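Local coordinates for putative glucoamylase (Bacteroides uniformis, PDB 4GL3), which is a putative glucoamylase, probably a glycoside hydrolase built on a six-hairpin alpha-helical fold that would release glucose from the ends of glucan chains, at residues Q25-F30 / G71-E76; D32-E37 / A79-K84; I64-E69 / I384-E389. All blocks are in the same frame, centred on the assembly; numbering follows the deposited sequence.

Interactions 1 and 2, and likewise 1 and 3, lie on the same side of the chain's centre, and all three contacts touch one another by direct packing. Interaction 1 is the hub: its centre lies about 11 Å from that of interaction 2 and about 9 Å from that of interaction 3. Phe-30 CD2 packs 3.6 Å from Ile-385 CD1, and Phe-72 CB sits 3.6 Å from Gly-67 O, linking interactions 1 and 3. Helix 75-90 serves interactions 1 and 2, and Arg-81 CG reaches Ile-64 CD1 at 3.8 Å to join interactions 2 and 3, whose centres are about 16 Å apart. A glycerol, probably from crystallisation, lies about 4 Å from the side chain of Phe-27.

Interaction 1. Residues Q25-F30 / G71-E76; sequences QTFRYF and GFVTRE
Phe-27 and Phe-72 mark the closest backbone approach, their CA atoms 8.2 Å apart; residues 25-30 run on from helix 15-27, while residues 71-76 form the turn that leads into helix 75-90. That gap is wide enough for side chains alone to make the contact, and no hydrogen bond crosses it. The ring of Phe-27 is the centrepiece. With CG anti to the backbone N (chi1 178°), it extends from its own segment into the turn, and Phe-72 CD2 rests over one face, displaced toward the rim, 3.9 Å from Phe-27 CG. The two rings are neither stacked nor edge-to-face: their centroids are 5.5 Å apart and their planes meet at 49°, the two side chains lying alongside and pointing opposite ways. Farther out, Phe-72 CB lies 3.9 Å from Phe-27 CE2. Val-73 takes the rim instead, its CG1 approaching near the ring plane, 3.9 Å from Phe-27 CE2.

The turn is a connector between consecutive helices. Gly-71, with positive phi (76°), closes helix 54-69 in a Schellman motif, and Thr-74 is the N-cap of helix 75-90; its backbone N donates to Gln-77 OE1, consistent with a capping box. Phe-72 and Val-73 thus occupy the short link between the C-terminal stop of one helix and the N-cap of the next. Replacing Phe-27 by alanine would remove the whole ring and is likely to open a gap beside Phe-72 CB and CD2 and leave Val-73 CG1 without its aromatic edge. Trp-31 meets both Phe-27 and Val-73, and Phe-72 O is hydrogen-bonded to the bound glycerol.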
# COMPACT_ATOMS: atom_id res chain seq x y z
N GLN A 25 17.84 1.45 -4.57
CA GLN A 25 18.16 2.25 -3.40
C GLN A 25 17.05 2.14 -2.35
O GLN A 25 17.33 2.00 -1.15
CB GLN A 25 18.39 3.73 -3.76
CG GLN A 25 19.13 4.52 -2.67
CD GLN A 25 20.62 4.55 -2.89
OE1 GLN A 25 21.18 3.67 -3.56
NE2 GLN A 25 21.27 5.56 -2.36
N THR A 26 15.79 2.16 -2.79
CA THR A 26 14.65 2.09 -1.90
C THR A 26 14.56 0.70 -1.26
O THR A 26 14.13 0.54 -0.12
CB THR A 26 13.34 2.53 -2.63
OG1 THR A 26 13.59 3.77 -3.35
CG2 THR A 26 12.17 2.74 -1.66
N PHE A 27 14.98 -0.32 -2.00
CA PHE A 27 14.95 -1.70 -1.54
C PHE A 27 15.76 -1.87 -0.24
O PHE A 27 15.45 -2.72 0.60
CB PHE A 27 15.45 -2.63 -2.66
CG PHE A 27 15.52 -4.08 -2.29
CD1 PHE A 27 14.38 -4.85 -2.23
CD2 PHE A 27 16.73 -4.68 -2.04
CE1 PHE A 27 14.45 -6.19 -1.91
CE2 PHE A 27 16.82 -6.02 -1.70
CZ PHE A 27 15.66 -6.79 -1.64
N ARG A 28 16.80 -1.07 -0.08
CA ARG A 28 17.61 -1.08 1.14
C ARG A 28 16.74 -0.92 2.42
O ARG A 28 17.09 -1.47 3.44
CB ARG A 28 18.66 0.03 1.12
CG ARG A 28 19.85 -0.19 0.21
CD ARG A 28 20.59 1.13 0.04
NE ARG A 28 21.78 1.07 -0.80
CZ ARG A 28 22.64 2.08 -0.96
NH1 ARG A 28 22.43 3.25 -0.34
NH2 ARG A 28 23.71 1.91 -1.70
N TYR A 29 15.66 -0.15 2.33
CA TYR A 29 14.79 0.09 3.48
C TYR A 29 14.20 -1.24 4.01
O TYR A 29 14.01 -1.38 5.20
CB TYR A 29 13.66 1.09 3.14
CG TYR A 29 12.87 1.54 4.35
CD1 TYR A 29 11.81 0.77 4.84
CD2 TYR A 29 13.21 2.71 5.04
CE1 TYR A 29 11.10 1.14 5.97
CE2 TYR A 29 12.50 3.10 6.19
CZ TYR A 29 11.44 2.32 6.65
OH TYR A 29 10.73 2.67 7.79
N PHE A 30 13.85 -2.14 3.10
CA PHE A 30 13.17 -3.36 3.42
C PHE A 30 14.08 -4.55 3.60
O PHE A 30 13.63 -5.57 4.13
CB PHE A 30 12.15 -3.66 2.33
CG PHE A 30 11.08 -2.65 2.26
CD1 PHE A 30 10.08 -2.63 3.24
CD2 PHE A 30 11.14 -1.62 1.33
CE1 PHE A 30 9.12 -1.66 3.23
CE2 PHE A 30 10.16 -0.64 1.31
CZ PHE A 30 9.14 -0.66 2.26
N GLY A 71 17.32 -9.04 -9.37
CA GLY A 71 18.67 -9.45 -9.07
C GLY A 71 19.34 -8.65 -7.95
O GLY A 71 20.55 -8.72 -7.79
N PHE A 72 18.57 -7.93 -7.15
CA PHE A 72 19.13 -7.26 -5.97
C PHE A 72 19.56 -8.26 -4.91
O PHE A 72 20.50 -7.99 -4.18
CB PHE A 72 18.14 -6.25 -5.34
CG PHE A 72 17.60 -5.20 -6.28
CD1 PHE A 72 18.32 -4.77 -7.38
CD2 PHE A 72 16.36 -4.63 -6.03
CE1 PHE A 72 17.80 -3.81 -8.23
CE2 PHE A 72 15.84 -3.69 -6.86
CZ PHE A 72 16.56 -3.27 -7.96
N VAL A 73 18.84 -9.38 -4.79
CA VAL A 73 19.25 -10.52 -3.95
C VAL A 73 19.03 -11.82 -4.74
O VAL A 73 18.31 -11.81 -5.76
CB VAL A 73 18.45 -10.60 -2.59
CG1 VAL A 73 18.77 -9.41 -1.69
CG2 VAL A 73 16.94 -10.72 -2.82
N THR A 74 19.62 -12.93 -4.31
CA THR A 74 19.34 -14.20 -4.95
C THR A 74 17.99 -14.77 -4.46
O THR A 74 17.41 -14.36 -3.43
CB THR A 74 20.43 -15.27 -4.73
OG1 THR A 74 20.37 -15.70 -3.36
CG2 THR A 74 21.87 -14.78 -5.13
N ARG A 75 17.46 -15.71 -5.23
CA ARG A 75 16.23 -16.35 -4.86
C ARG A 75 16.37 -17.10 -3.54
O ARG A 75 15.43 -17.16 -2.78
CB ARG A 75 15.78 -17.34 -5.92
CG ARG A 75 14.29 -17.64 -5.75
CD ARG A 75 13.95 -18.97 -6.32
NE ARG A 75 12.57 -19.37 -6.07
CZ ARG A 75 11.52 -19.04 -6.81
NH1 ARG A 75 11.60 -18.22 -7.85
NH2 ARG A 75 10.37 -19.55 -6.49
N GLU A 76 17.51 -17.73 -3.31
CA GLU A 76 17.77 -18.43 -2.07
C GLU A 76 17.79 -17.42 -0.92
O GLU A 76 17.21 -17.68 0.12
CB GLU A 76 19.08 -19.24 -2.13
CG GLU A 76 19.09 -20.37 -3.17
CD GLU A 76 18.97 -19.88 -4.64
OE1 GLU A 76 19.58 -18.84 -5.04
OE2 GLU A 76 18.23 -20.52 -5.42

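Interaction 2. Residues D32-E37 / A79-K84; sequences DFAHPE and AERMLK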
# COMPACT_ATOMS: atom_id res chain seq x y z
N ASP A 32 18.20 -4.34 4.03
CA ASP A 32 19.27 -4.01 4.97
C ASP A 32 18.74 -3.41 6.27
O ASP A 32 19.26 -3.68 7.31
CB ASP A 32 20.24 -3.01 4.33
CG ASP A 32 20.75 -3.49 2.96
OD1 ASP A 32 20.04 -3.34 1.97
OD2 ASP A 32 21.85 -4.03 2.91
N PHE A 33 17.69 -2.62 6.21
CA PHE A 33 17.19 -1.91 7.39
C PHE A 33 16.03 -2.63 8.14
O PHE A 33 15.50 -2.11 9.10
CB PHE A 33 16.74 -0.51 6.93
CG PHE A 33 16.32 0.43 8.05
CD1 PHE A 33 17.18 0.73 9.09
CD2 PHE A 33 15.09 1.07 8.00
CE1 PHE A 33 16.79 1.62 10.09
CE2 PHE A 33 14.69 1.94 9.01
CZ PHE A 33 15.55 2.22 10.04
N ALA A 34 15.64 -3.81 7.66
CA ALA A 34 14.62 -4.63 8.30
C ALA A 34 15.08 -5.07 9.66
O ALA A 34 16.27 -5.22 9.91
CB ALA A 34 14.30 -5.87 7.47
N HIS A 35 14.13 -5.28 10.57
CA HIS A 35 14.50 -5.86 11.86
C HIS A 35 15.24 -7.20 11.65
O HIS A 35 14.74 -8.05 10.94
CB HIS A 35 13.26 -6.10 12.73
CG HIS A 35 12.62 -4.85 13.23
ND1 HIS A 35 12.93 -4.29 14.45
CD2 HIS A 35 11.66 -4.07 12.68
CE1 HIS A 35 12.21 -3.19 14.61
NE2 HIS A 35 11.45 -3.02 13.53
N PRO A 36 16.39 -7.40 12.29
CA PRO A 36 17.09 -8.65 12.00
C PRO A 36 16.40 -9.92 12.54
O PRO A 36 16.60 -10.99 11.99
CB PRO A 36 18.48 -8.47 12.68
CG PRO A 36 18.61 -7.01 12.96
CD PRO A 36 17.19 -6.49 13.13
N GLU A 37 15.64 -9.80 13.61
CA GLU A 37 15.06 -10.97 14.28
C GLU A 37 13.88 -11.46 13.47
O GLU A 37 13.61 -12.64 13.45
CB GLU A 37 14.62 -10.64 15.74
CG GLU A 37 15.73 -10.09 16.67
CD GLU A 37 16.14 -8.60 16.43
OE1 GLU A 37 15.57 -7.88 15.56
OE2 GLU A 37 17.05 -8.13 17.17
N ALA A 79 14.10 -16.18 -0.34
CA ALA A 79 13.30 -17.26 0.27
C ALA A 79 13.64 -17.41 1.76
O ALA A 79 12.77 -17.59 2.61
CB ALA A 79 13.52 -18.57 -0.48
N GLU A 80 14.93 -17.32 2.07
CA GLU A 80 15.38 -17.44 3.45
C GLU A 80 14.76 -16.34 4.31
O GLU A 80 14.19 -16.61 5.40
CB GLU A 80 16.92 -17.40 3.51
CG GLU A 80 17.49 -17.42 4.93
CD GLU A 80 19.01 -17.37 4.90
OE1 GLU A 80 19.58 -16.55 4.13
OE2 GLU A 80 19.62 -18.16 5.64
N ARG A 81 14.83 -15.10 3.80
CA ARG A 81 14.20 -13.96 4.48
C ARG A 81 12.67 -14.15 4.62
O ARG A 81 12.11 -13.92 5.68
CB ARG A 81 14.48 -12.66 3.72
CG ARG A 81 13.93 -11.36 4.35
CD ARG A 81 14.53 -11.06 5.71
NE ARG A 81 15.98 -10.87 5.64
CZ ARG A 81 16.58 -9.69 5.48
NH1 ARG A 81 15.89 -8.56 5.40
NH2 ARG A 81 17.88 -9.64 5.43
N MSE A 82 12.01 -14.53 3.53
CA MSE A 82 10.58 -14.75 3.54
C MSE A 82 10.17 -15.80 4.59
O MSE A 82 9.18 -15.61 5.32
CB MSE A 82 10.10 -15.19 2.15
CG MSE A 82 8.58 -15.27 2.01
SE MSE A 82 7.68 -13.57 2.15
CE MSE A 82 8.87 -12.58 0.98
N LEU A 83 10.91 -16.90 4.67
CA LEU A 83 10.65 -17.91 5.69
C LEU A 83 10.80 -17.31 7.10
O LEU A 83 9.95 -17.59 7.95
CB LEU A 83 11.52 -19.19 5.51
CG LEU A 83 11.27 -20.37 6.48
CD1 LEU A 83 9.79 -20.78 6.48
CD2 LEU A 83 12.17 -21.56 6.17
N LYS A 84 11.82 -16.49 7.34
CA LYS A 84 11.98 -15.82 8.63
C LYS A 84 10.71 -14.97 8.96
O LYS A 84 10.19 -15.04 10.08
CB LYS A 84 13.25 -14.95 8.68
CG LYS A 84 13.49 -14.21 10.01
CD LYS A 84 14.94 -13.73 10.17
CE LYS A 84 15.19 -12.49 9.34
NZ LYS A 84 16.61 -11.96 9.34
O HOH W 1 15.96 -9.25 8.65
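The guanidinium of Arg-81 has water 1 over the centre of one face, 3.2 Å above the plane, while Ala-34 CB touches its NH1 obliquely at 3.7 Å. Bends at chi2 and chi3 fold this side chain back from helix 75-90 to the loop, where Trp-31 takes its polar end: NH1 bonds to the carbonyl oxygen, and the indole makes a cation-pi contact.

One helical turn later, Lys-84 runs along the 32-37 loop. CG anti to the backbone N (chi1 180°) and a single bend at chi3 bring NZ 2.8 Å from Pro-36 O. The bond makes an angle of 137° at the oxygen, with the donor tilted 31° from the carbonyl plane. The aliphatic part is also in contact, CD lying 3.7 Å from Glu-37 O. A second bond from NZ goes to water 1 at 2.9 Å, and that water donates to His-35 O.

Lys-84 thus tethers the loop to helix 75-90 through neutral carbonyls, one directly and one through water. With Lys-84 NZ only 4.5 Å from Arg-81 CZ, water 1, lying between the two groups, and the carbonyl oxygen Pro-36 O bonded to NZ probably offset some of the repulsion.

Interaction 3. Residues I64-E69 / I384-E389; sequences IIVGIE and IIVMIE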
# COMPACT_ATOMS: atom_id res chain seq x y z
N ILE A 64 10.51 -7.71 -1.52
CA ILE A 64 11.45 -8.83 -1.60
C ILE A 64 11.30 -9.59 -2.95
O ILE A 64 12.30 -9.92 -3.60
CB ILE A 64 11.33 -9.78 -0.41
CG1 ILE A 64 11.86 -9.08 0.84
CG2 ILE A 64 12.09 -11.08 -0.66
CD1 ILE A 64 11.36 -9.69 2.13
N ILE A 65 10.07 -9.85 -3.36
CA ILE A 65 9.82 -10.54 -4.63
C ILE A 65 10.38 -9.72 -5.82
O ILE A 65 11.07 -10.27 -6.69
CB ILE A 65 8.32 -10.85 -4.86
CG1 ILE A 65 7.76 -11.70 -3.68
CG2 ILE A 65 8.13 -11.57 -6.20
CD1 ILE A 65 6.23 -11.67 -3.59
N VAL A 66 10.14 -8.40 -5.80
CA VAL A 66 10.70 -7.48 -6.81
C VAL A 66 12.23 -7.58 -6.83
O VAL A 66 12.85 -7.75 -7.88
CB VAL A 66 10.23 -6.02 -6.57
CG1 VAL A 66 10.93 -5.02 -7.51
CG2 VAL A 66 8.70 -5.90 -6.72
N GLY A 67 12.81 -7.56 -5.65
CA GLY A 67 14.28 -7.64 -5.50
C GLY A 67 14.91 -8.92 -6.02
O GLY A 67 16.01 -8.87 -6.59
N ILE A 68 14.23 -10.05 -5.84
CA ILE A 68 14.72 -11.30 -6.40
C ILE A 68 14.72 -11.21 -7.93
O ILE A 68 15.71 -11.53 -8.57
CB ILE A 68 13.88 -12.53 -6.00
CG1 ILE A 68 13.97 -12.81 -4.49
CG2 ILE A 68 14.36 -13.75 -6.78
CD1 ILE A 68 12.90 -13.75 -3.96
N GLU A 69 13.59 -10.80 -8.49
CA GLU A 69 13.42 -10.69 -9.94
C GLU A 69 14.35 -9.66 -10.57
O GLU A 69 14.74 -9.83 -11.70
CB GLU A 69 11.95 -10.39 -10.28
CG GLU A 69 11.06 -11.60 -10.03
CD GLU A 69 11.41 -12.78 -10.92
OE1 GLU A 69 11.52 -12.59 -12.15
OE2 GLU A 69 11.59 -13.90 -10.40
N ILE A 384 6.66 2.72 -4.01
CA ILE A 384 7.58 3.19 -5.03
C ILE A 384 8.24 1.99 -5.69
O ILE A 384 8.24 1.92 -6.93
CB ILE A 384 8.65 4.15 -4.47
CG1 ILE A 384 7.99 5.45 -3.99
CG2 ILE A 384 9.72 4.44 -5.53
CD1 ILE A 384 8.94 6.34 -3.16
N ILE A 385 8.72 1.03 -4.90
CA ILE A 385 9.42 -0.15 -5.46
C ILE A 385 8.42 -0.96 -6.27
O ILE A 385 8.67 -1.35 -7.41
CB ILE A 385 10.02 -1.09 -4.38
CG1 ILE A 385 11.04 -0.40 -3.51
CG2 ILE A 385 10.72 -2.30 -5.04
CD1 ILE A 385 11.36 -1.14 -2.22
N VAL A 386 7.28 -1.26 -5.65
CA VAL A 386 6.35 -2.23 -6.20
C VAL A 386 5.57 -1.72 -7.40
O VAL A 386 5.33 -2.46 -8.33
CB VAL A 386 5.38 -2.78 -5.09
CG1 VAL A 386 4.30 -3.66 -5.71
CG2 VAL A 386 6.17 -3.56 -4.05
N MSE A 387 5.14 -0.46 -7.38
CA MSE A 387 4.33 0.07 -8.49
C MSE A 387 5.22 0.35 -9.69
O MSE A 387 4.78 0.17 -10.82
CB MSE A 387 3.52 1.32 -8.08
CG MSE A 387 2.48 1.04 -6.98
SE MSE A 387 1.10 -0.23 -7.49
CE MSE A 387 -0.20 0.90 -8.37
N ILE A 388 6.48 0.71 -9.47
CA ILE A 388 7.43 0.79 -10.56
C ILE A 388 7.49 -0.58 -11.19
O ILE A 388 7.39 -0.71 -12.42
CB ILE A 388 8.85 1.28 -10.15
CG1 ILE A 388 8.83 2.80 -9.85
CG2 ILE A 388 9.91 0.94 -11.23
CD1 ILE A 388 10.09 3.31 -9.14
N GLU A 389 7.61 -1.63 -10.38
CA GLU A 389 7.70 -2.95 -11.02
C GLU A 389 6.41 -3.34 -11.78
O GLU A 389 6.49 -3.93 -12.87
CB GLU A 389 8.04 -4.06 -10.00
CG GLU A 389 8.41 -5.37 -10.65
CD GLU A 389 9.61 -5.21 -11.57
OE1 GLU A 389 10.54 -4.47 -11.16
OE2 GLU A 389 9.62 -5.83 -12.67
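Glu-389 OE1 lies 3.7 Å from Val-66 CG1 and is gripped from outside the pair by Arg-70 NE, in a salt bridge, and Gln-23 NE2, in a hydrogen bond. The other carboxylate oxygen, OE2, bonds to Thr-393 OG1, so both oxygens of this buried group have partners. Gln-23 NE2 also reaches Ile-385 O, tying helix 15-27 to the same helix face.

No hydrogen bond crosses between the segments, and the contact is mostly apolar. Val-66 is the residue of 64-69 that makes the contact, and both its branches are used. CG1, anti to the backbone N (chi1 173°), meets Ile-385 CG2 at 3.7 Å, the two side chains crossing at a slant. CG2 faces the aliphatic part of Glu-389, with Glu-389 CB 3.8 Å from Val-66 CG2. A looser approach follows, Val-66 CG2 standing 4.4 Å from Val-386 CG2. Val-66 therefore projects among three side chains of 384-389, one of them a glutamate whose methylenes supply the hydrocarbon surface.

The helix segments 64-69 and 384-389 cross at 56° with their axes 9.8 Å apart at closest, and the nearest CA atoms, those of Val-66 and Val-386, are separated by 6.8 Å. This packing joins segments 315 residues apart in the chain, which fits the closed ring of helical hairpins expected for the six-hairpin clan.

The bend at chi2 of Glu-389 (58°) turns the carboxylate back beside the valine, where CG1 of Val-66 touches OE1, and both methyls of Val-66 touch the methylenes CB and CG of the glutamate.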